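Local coordinates for putative cell invasion protein with MAC/Perforin domain (Bacteroides thetaiotaomicron VPI-5482, PDB 3KK7) that is a putative cell invasion protein of the membrane-attack complex/perforin family, probably acting at membranes, although its precise role is not established, at residues A[479-493]-A[518-532]. Sequence-based numbering, arbitrary orientation.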
loop_
_atom_site.group_PDB
_atom_site.type_symbol
_atom_site.label_atom_id
_atom_site.label_comp_id
_atom_site.label_asym_id
_atom_site.label_seq_id
_atom_site.Cartn_x
_atom_site.Cartn_y
_atom_site.Cartn_z
HETATM N N MSE A 479 -18.449 20.007 19.371
HETATM C CA MSE A 479 -17.078 19.616 19.111
HETATM C C MSE A 479 -15.980 20.372 19.780
HETATM O O MSE A 479 -16.115 21.541 20.120
HETATM C CB MSE A 479 -16.866 19.644 17.625
HETATM C CG MSE A 479 -17.934 18.842 16.991
HETATM SE SE MSE A 479 -17.424 18.137 15.361
HETATM C CE MSE A 479 -16.025 16.859 15.810
ATOM N N TYR A 480 -14.883 19.651 19.962
ATOM C CA TYR A 480 -13.655 20.194 20.486
ATOM C C TYR A 480 -12.545 19.814 19.515
ATOM O O TYR A 480 -12.738 18.990 18.630
ATOM C CB TYR A 480 -13.352 19.611 21.865
ATOM C CG TYR A 480 -14.370 19.940 22.943
ATOM C CD1 TYR A 480 -14.200 21.030 23.782
ATOM C CD2 TYR A 480 -15.486 19.130 23.138
ATOM C CE1 TYR A 480 -15.122 21.313 24.784
ATOM C CE2 TYR A 480 -16.408 19.404 24.129
ATOM C CZ TYR A 480 -16.221 20.495 24.942
ATOM O OH TYR A 480 -17.139 20.756 25.915
ATOM N N LYS A 481 -11.381 20.417 19.688
ATOM C CA LYS A 481 -10.252 20.105 18.836
ATOM C C LYS A 481 -8.951 20.198 19.632
ATOM O O LYS A 481 -8.882 20.869 20.682
ATOM C CB LYS A 481 -10.210 21.071 17.648
ATOM C CG LYS A 481 -9.737 22.453 18.034
ATOM C CD LYS A 481 -9.894 23.482 16.933
ATOM C CE LYS A 481 -9.224 24.790 17.341
ATOM N NZ LYS A 481 -9.477 25.831 16.345
ATOM N N PHE A 482 -7.924 19.528 19.122
ATOM C CA PHE A 482 -6.567 19.726 19.622
ATOM C C PHE A 482 -5.557 19.369 18.527
ATOM O O PHE A 482 -5.870 18.592 17.610
ATOM C CB PHE A 482 -6.313 18.907 20.895
ATOM C CG PHE A 482 -6.163 17.436 20.646
ATOM C CD1 PHE A 482 -7.284 16.623 20.510
ATOM C CD2 PHE A 482 -4.897 16.861 20.539
ATOM C CE1 PHE A 482 -7.144 15.245 20.278
ATOM C CE2 PHE A 482 -4.743 15.485 20.295
ATOM C CZ PHE A 482 -5.863 14.672 20.163
ATOM N N LYS A 483 -4.360 19.945 18.631
ATOM C CA LYS A 483 -3.281 19.635 17.714
ATOM C C LYS A 483 -2.268 18.703 18.341
ATOM O O LYS A 483 -1.753 18.996 19.411
ATOM C CB LYS A 483 -2.566 20.907 17.266
ATOM C CG LYS A 483 -1.713 20.689 16.047
ATOM C CD LYS A 483 -1.134 21.973 15.515
ATOM C CE LYS A 483 0.031 22.429 16.344
ATOM N NZ LYS A 483 0.834 23.376 15.551
ATOM N N ASN A 484 -1.963 17.602 17.658
ATOM C CA ASN A 484 -0.847 16.729 18.027
ATOM C C ASN A 484 0.460 17.441 17.675
ATOM O O ASN A 484 0.691 17.813 16.530
ATOM C CB ASN A 484 -0.956 15.388 17.292
ATOM C CG ASN A 484 0.123 14.404 17.691
ATOM O OD1 ASN A 484 1.315 14.685 17.564
ATOM N ND2 ASN A 484 -0.287 13.233 18.165
ATOM N N ALA A 485 1.309 17.634 18.672
ATOM C CA ALA A 485 2.538 18.392 18.497
ATOM C C ALA A 485 3.573 17.628 17.695
ATOM O O ALA A 485 4.323 18.228 16.951
ATOM C CB ALA A 485 3.118 18.781 19.850
ATOM N N ASN A 486 3.641 16.311 17.859
ATOM C CA ASN A 486 4.613 15.528 17.088
ATOM C C ASN A 486 4.327 15.604 15.594
ATOM O O ASN A 486 5.246 15.686 14.798
ATOM C CB ASN A 486 4.604 14.030 17.455
ATOM C CG ASN A 486 5.104 13.758 18.848
ATOM O OD1 ASN A 486 6.231 14.107 19.201
ATOM N ND2 ASN A 486 4.267 13.103 19.653
ATOM N N THR A 487 3.056 15.527 15.228
ATOM C CA THR A 487 2.686 15.315 13.841
ATOM C C THR A 487 2.034 16.528 13.184
ATOM O O THR A 487 1.898 16.555 11.979
ATOM C CB THR A 487 1.713 14.150 13.768
ATOM O OG1 THR A 487 0.499 14.522 14.428
ATOM C CG2 THR A 487 2.281 12.945 14.459
ATOM N N ASN A 488 1.633 17.515 13.986
ATOM C CA ASN A 488 0.918 18.704 13.516
ATOM C C ASN A 488 -0.414 18.410 12.841
ATOM O O ASN A 488 -0.807 19.073 11.898
ATOM C CB ASN A 488 1.827 19.611 12.667
ATOM C CG ASN A 488 2.730 20.495 13.543
ATOM O OD1 ASN A 488 2.235 21.186 14.440
ATOM N ND2 ASN A 488 4.044 20.467 13.300
ATOM N N ILE A 489 -1.121 17.422 13.358
ATOM C CA ILE A 489 -2.454 17.108 12.873
ATOM C C ILE A 489 -3.455 17.682 13.857
ATOM O O ILE A 489 -3.260 17.614 15.081
ATOM C CB ILE A 489 -2.666 15.588 12.706
ATOM C CG1 ILE A 489 -1.638 15.043 11.699
ATOM C CG2 ILE A 489 -4.090 15.292 12.261
ATOM C CD1 ILE A 489 -1.661 13.558 11.522
ATOM N N TRP A 490 -4.501 18.292 13.312
ATOM C CA TRP A 490 -5.621 18.748 14.106
ATOM C C TRP A 490 -6.594 17.596 14.158
ATOM O O TRP A 490 -6.821 16.935 13.148
ATOM C CB TRP A 490 -6.300 19.960 13.477
ATOM C CG TRP A 490 -5.649 21.271 13.801
ATOM C CD1 TRP A 490 -4.912 22.039 12.956
ATOM C CD2 TRP A 490 -5.700 21.980 15.047
ATOM N NE1 TRP A 490 -4.490 23.177 13.595
ATOM C CE2 TRP A 490 -4.954 23.170 14.880
ATOM C CE3 TRP A 490 -6.310 21.735 16.282
ATOM C CZ2 TRP A 490 -4.784 24.111 15.908
ATOM C CZ3 TRP A 490 -6.144 22.681 17.313
ATOM C CH2 TRP A 490 -5.386 23.847 17.113
ATOM N N TYR A 491 -7.119 17.328 15.345
ATOM C CA TYR A 491 -8.154 16.322 15.529
ATOM C C TYR A 491 -9.347 17.047 16.138
ATOM O O TYR A 491 -9.263 17.572 17.264
ATOM C CB TYR A 491 -7.679 15.189 16.434
ATOM C CG TYR A 491 -6.567 14.375 15.863
ATOM C CD1 TYR A 491 -6.836 13.323 15.005
ATOM C CD2 TYR A 491 -5.243 14.644 16.170
ATOM C CE1 TYR A 491 -5.811 12.545 14.454
ATOM C CE2 TYR A 491 -4.210 13.867 15.621
ATOM C CZ TYR A 491 -4.517 12.824 14.762
ATOM O OH TYR A 491 -3.544 12.043 14.202
ATOM N N ILE A 492 -10.416 17.129 15.341
ATOM C CA ILE A 492 -11.682 17.728 15.745
ATOM C C ILE A 492 -12.625 16.575 16.064
ATOM O O ILE A 492 -12.904 15.740 15.208
ATOM C CB ILE A 492 -12.248 18.641 14.653
ATOM C CG1 ILE A 492 -11.155 19.625 14.230
ATOM C CG2 ILE A 492 -13.461 19.386 15.155
ATOM C CD1 ILE A 492 -11.642 20.812 13.402
ATOM N N TYR A 493 -13.079 16.517 17.311
ATOM C CA TYR A 493 -13.777 15.345 17.812
ATOM C C TYR A 493 -15.039 15.724 18.529
ATOM O O TYR A 493 -15.108 16.771 19.162
ATOM C CB TYR A 493 -12.875 14.533 18.754
ATOM C CG TYR A 493 -12.514 15.211 20.060
ATOM C CD1 TYR A 493 -11.474 16.134 20.119
ATOM C CD2 TYR A 493 -13.187 14.891 21.246
ATOM C CE1 TYR A 493 -11.115 16.734 21.313
ATOM C CE2 TYR A 493 -12.847 15.495 22.455
ATOM C CZ TYR A 493 -11.813 16.419 22.482
ATOM O OH TYR A 493 -11.477 17.033 23.667
ATOM N N TRP A 518 -15.744 28.058 11.016
ATOM C CA TRP A 518 -16.270 27.107 11.980
ATOM C C TRP A 518 -15.193 26.493 12.885
ATOM O O TRP A 518 -15.312 26.488 14.108
ATOM C CB TRP A 518 -17.014 26.010 11.254
ATOM C CG TRP A 518 -17.426 24.914 12.149
ATOM C CD1 TRP A 518 -17.893 25.022 13.426
ATOM C CD2 TRP A 518 -17.448 23.526 11.826
ATOM N NE1 TRP A 518 -18.187 23.781 13.924
ATOM C CE2 TRP A 518 -17.930 22.844 12.958
ATOM C CE3 TRP A 518 -17.108 22.792 10.681
ATOM C CZ2 TRP A 518 -18.070 21.460 12.989
ATOM C CZ3 TRP A 518 -17.262 21.405 10.700
ATOM C CH2 TRP A 518 -17.732 20.754 11.845
ATOM N N VAL A 519 -14.135 25.997 12.279
ATOM C CA VAL A 519 -13.098 25.329 13.030
ATOM C C VAL A 519 -12.365 26.256 14.002
ATOM O O VAL A 519 -11.997 25.844 15.099
ATOM C CB VAL A 519 -12.110 24.629 12.065
ATOM C CG1 VAL A 519 -10.852 24.184 12.810
ATOM C CG2 VAL A 519 -12.824 23.438 11.363
ATOM N N ASN A 520 -12.166 27.509 13.603
ATOM C CA ASN A 520 -11.515 28.482 14.470
ATOM C C ASN A 520 -12.328 28.720 15.736
ATOM O O ASN A 520 -11.761 28.946 16.797
ATOM C CB ASN A 520 -11.289 29.818 13.751
ATOM C CG ASN A 520 -10.197 29.759 12.687
ATOM O OD1 ASN A 520 -9.264 28.954 12.746
ATOM N ND2 ASN A 520 -10.301 30.648 11.719
ATOM N N GLY A 521 -13.652 28.675 15.617
ATOM C CA GLY A 521 -14.543 28.824 16.770
ATOM C C GLY A 521 -14.570 27.624 17.704
ATOM O O GLY A 521 -14.901 27.770 18.882
ATOM N N ILE A 522 -14.228 26.439 17.185
ATOM C CA ILE A 522 -14.220 25.210 17.986
ATOM C C ILE A 522 -13.252 25.346 19.179
ATOM O O ILE A 522 -12.084 25.713 18.994
ATOM C CB ILE A 522 -13.840 23.958 17.120
ATOM C CG1 ILE A 522 -14.979 23.614 16.144
ATOM C CG2 ILE A 522 -13.491 22.746 18.011
ATOM C CD1 ILE A 522 -14.699 22.402 15.229
ATOM N N PRO A 523 -13.733 25.056 20.400
ATOM C CA PRO A 523 -12.835 25.160 21.560
ATOM C C PRO A 523 -11.769 24.055 21.647
ATOM O O PRO A 523 -12.030 22.894 21.342
ATOM C CB PRO A 523 -13.786 25.119 22.767
ATOM C CG PRO A 523 -15.051 24.547 22.261
ATOM C CD PRO A 523 -15.137 24.866 20.799
ATOM N N ILE A 524 -10.575 24.457 22.065
ATOM C CA ILE A 524 -9.448 23.566 22.260
ATOM C C ILE A 524 -9.622 22.728 23.527
ATOM O O ILE A 524 -9.748 23.273 24.629
ATOM C CB ILE A 524 -8.119 24.370 22.433
ATOM C CG1 ILE A 524 -7.695 25.010 21.110
ATOM C CG2 ILE A 524 -7.011 23.468 22.962
ATOM C CD1 ILE A 524 -6.582 26.011 21.252
ATOM N N LYS A 525 -9.616 21.411 23.369
ATOM C CA LYS A 525 -9.582 20.506 24.510
ATOM C C LYS A 525 -8.801 19.262 24.141
ATOM O O LYS A 525 -9.221 18.476 23.282
ATOM C CB LYS A 525 -10.984 20.116 24.977
ATOM C CG LYS A 525 -10.986 19.247 26.250
ATOM C CD LYS A 525 -12.344 19.227 26.948
ATOM C CE LYS A 525 -12.242 18.705 28.375
ATOM N NZ LYS A 525 -13.489 19.031 29.123
ATOM N N ALA A 526 -7.657 19.093 24.799
ATOM C CA ALA A 526 -6.786 17.968 24.536
ATOM C C ALA A 526 -7.442 16.689 25.031
ATOM O O ALA A 526 -8.190 16.691 26.008
ATOM C CB ALA A 526 -5.422 18.171 25.202
ATOM N N VAL A 527 -7.199 15.619 24.292
ATOM C CA VAL A 527 -7.461 14.263 24.743
ATOM C C VAL A 527 -6.230 13.504 24.269
ATOM O O VAL A 527 -5.558 13.953 23.343
ATOM C CB VAL A 527 -8.773 13.729 24.171
ATOM C CG1 VAL A 527 -8.862 12.237 24.313
ATOM C CG2 VAL A 527 -9.943 14.404 24.891
ATOM N N THR A 528 -5.881 12.417 24.947
ATOM C CA THR A 528 -4.671 11.678 24.605
ATOM C C THR A 528 -4.918 10.924 23.302
ATOM O O THR A 528 -6.072 10.599 22.963
ATOM C CB THR A 528 -4.280 10.669 25.687
ATOM O OG1 THR A 528 -5.297 9.664 25.781
ATOM C CG2 THR A 528 -4.073 11.361 27.037
HETATM N N MSE A 529 -3.838 10.647 22.573
HETATM C CA MSE A 529 -3.974 9.957 21.316
HETATM C C MSE A 529 -4.618 8.597 21.516
HETATM O O MSE A 529 -5.454 8.178 20.710
HETATM C CB MSE A 529 -2.625 9.809 20.608
HETATM C CG MSE A 529 -2.082 11.105 20.021
HETATM SE SE MSE A 529 -3.307 12.054 18.829
HETATM C CE MSE A 529 -3.276 10.862 17.293
ATOM N N THR A 530 -4.264 7.917 22.602
ATOM C CA THR A 530 -4.716 6.544 22.786
ATOM C C THR A 530 -6.222 6.573 22.994
ATOM O O THR A 530 -6.923 5.747 22.430
ATOM C CB THR A 530 -3.954 5.775 23.923
ATOM O OG1 THR A 530 -4.358 6.267 25.195
ATOM C CG2 THR A 530 -2.435 5.923 23.828
ATOM N N THR A 531 -6.722 7.560 23.746
ATOM C CA THR A 531 -8.171 7.749 23.926
ATOM C C THR A 531 -8.832 8.005 22.577
ATOM O O THR A 531 -9.867 7.416 22.247
ATOM C CB THR A 531 -8.490 8.913 24.909
ATOM O OG1 THR A 531 -8.171 8.499 26.242
ATOM C CG2 THR A 531 -9.976 9.349 24.842
ATOM N N LEU A 532 -8.224 8.855 21.773
ATOM C CA LEU A 532 -8.801 9.168 20.479
ATOM C C LEU A 532 -8.978 7.913 19.630
ATOM O O LEU A 532 -10.084 7.583 19.211
ATOM C CB LEU A 532 -7.932 10.188 19.747
ATOM C CG LEU A 532 -8.647 10.997 18.668
ATOM C CD1 LEU A 532 -9.841 11.766 19.307
ATOM C CD2 LEU A 532 -7.637 11.941 17.969
#
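Lys-481 joins a β-hairpin to the linker between two helices by a single parallel β-bridge to Ile-524, at the outer strand 480-484 of the small D3 sheet. Lys-481 N donates to Pro-523 O (3.0 Å), and Lys-525 N returns a bond to Lys-481 O (2.8 Å). The Lys-481 side chain, turned by a chi1 of 74° and extended beyond CG, runs past Ile-522 to the end of helix 516-521. There NZ donates a hydrogen bond to Val-519 O (2.8 Å), lying above the carbonyl plane and off its lone pairs. Tyr-493, on the neighbouring strand, reaches across to the linker, its OH donating to Lys-525 O (2.7 Å) from 51° out of the carbonyl plane. Lys-525 is therefore gripped at both backbone polar atoms.

Apolar groups close the two ends. Toward helix 516-521, CD1 of Ile-522 presses on CG2 of Ile-492 (3.3 Å), while Val-519 meets the CD1 tip of Ile-492. Toward helix 529-535, Leu-532 CD2 lies over one face of the Tyr-491 ring, 3.4 Å from Tyr-491 CD1. Selenomethionine Met-529, bent at chi2 and chi3, brings its methyl to the hydroxyl end of that tyrosine; the Met-529 side chain also touches Ala-185 of helix 177-186. The selenium of Met-529 makes a Met-aromatic contact at the edge of Phe-482, 3.9 Å from CZ, whereas Val-527 O sits over one face of the phenylalanine ring, near the rim and 3.3 Å from CZ.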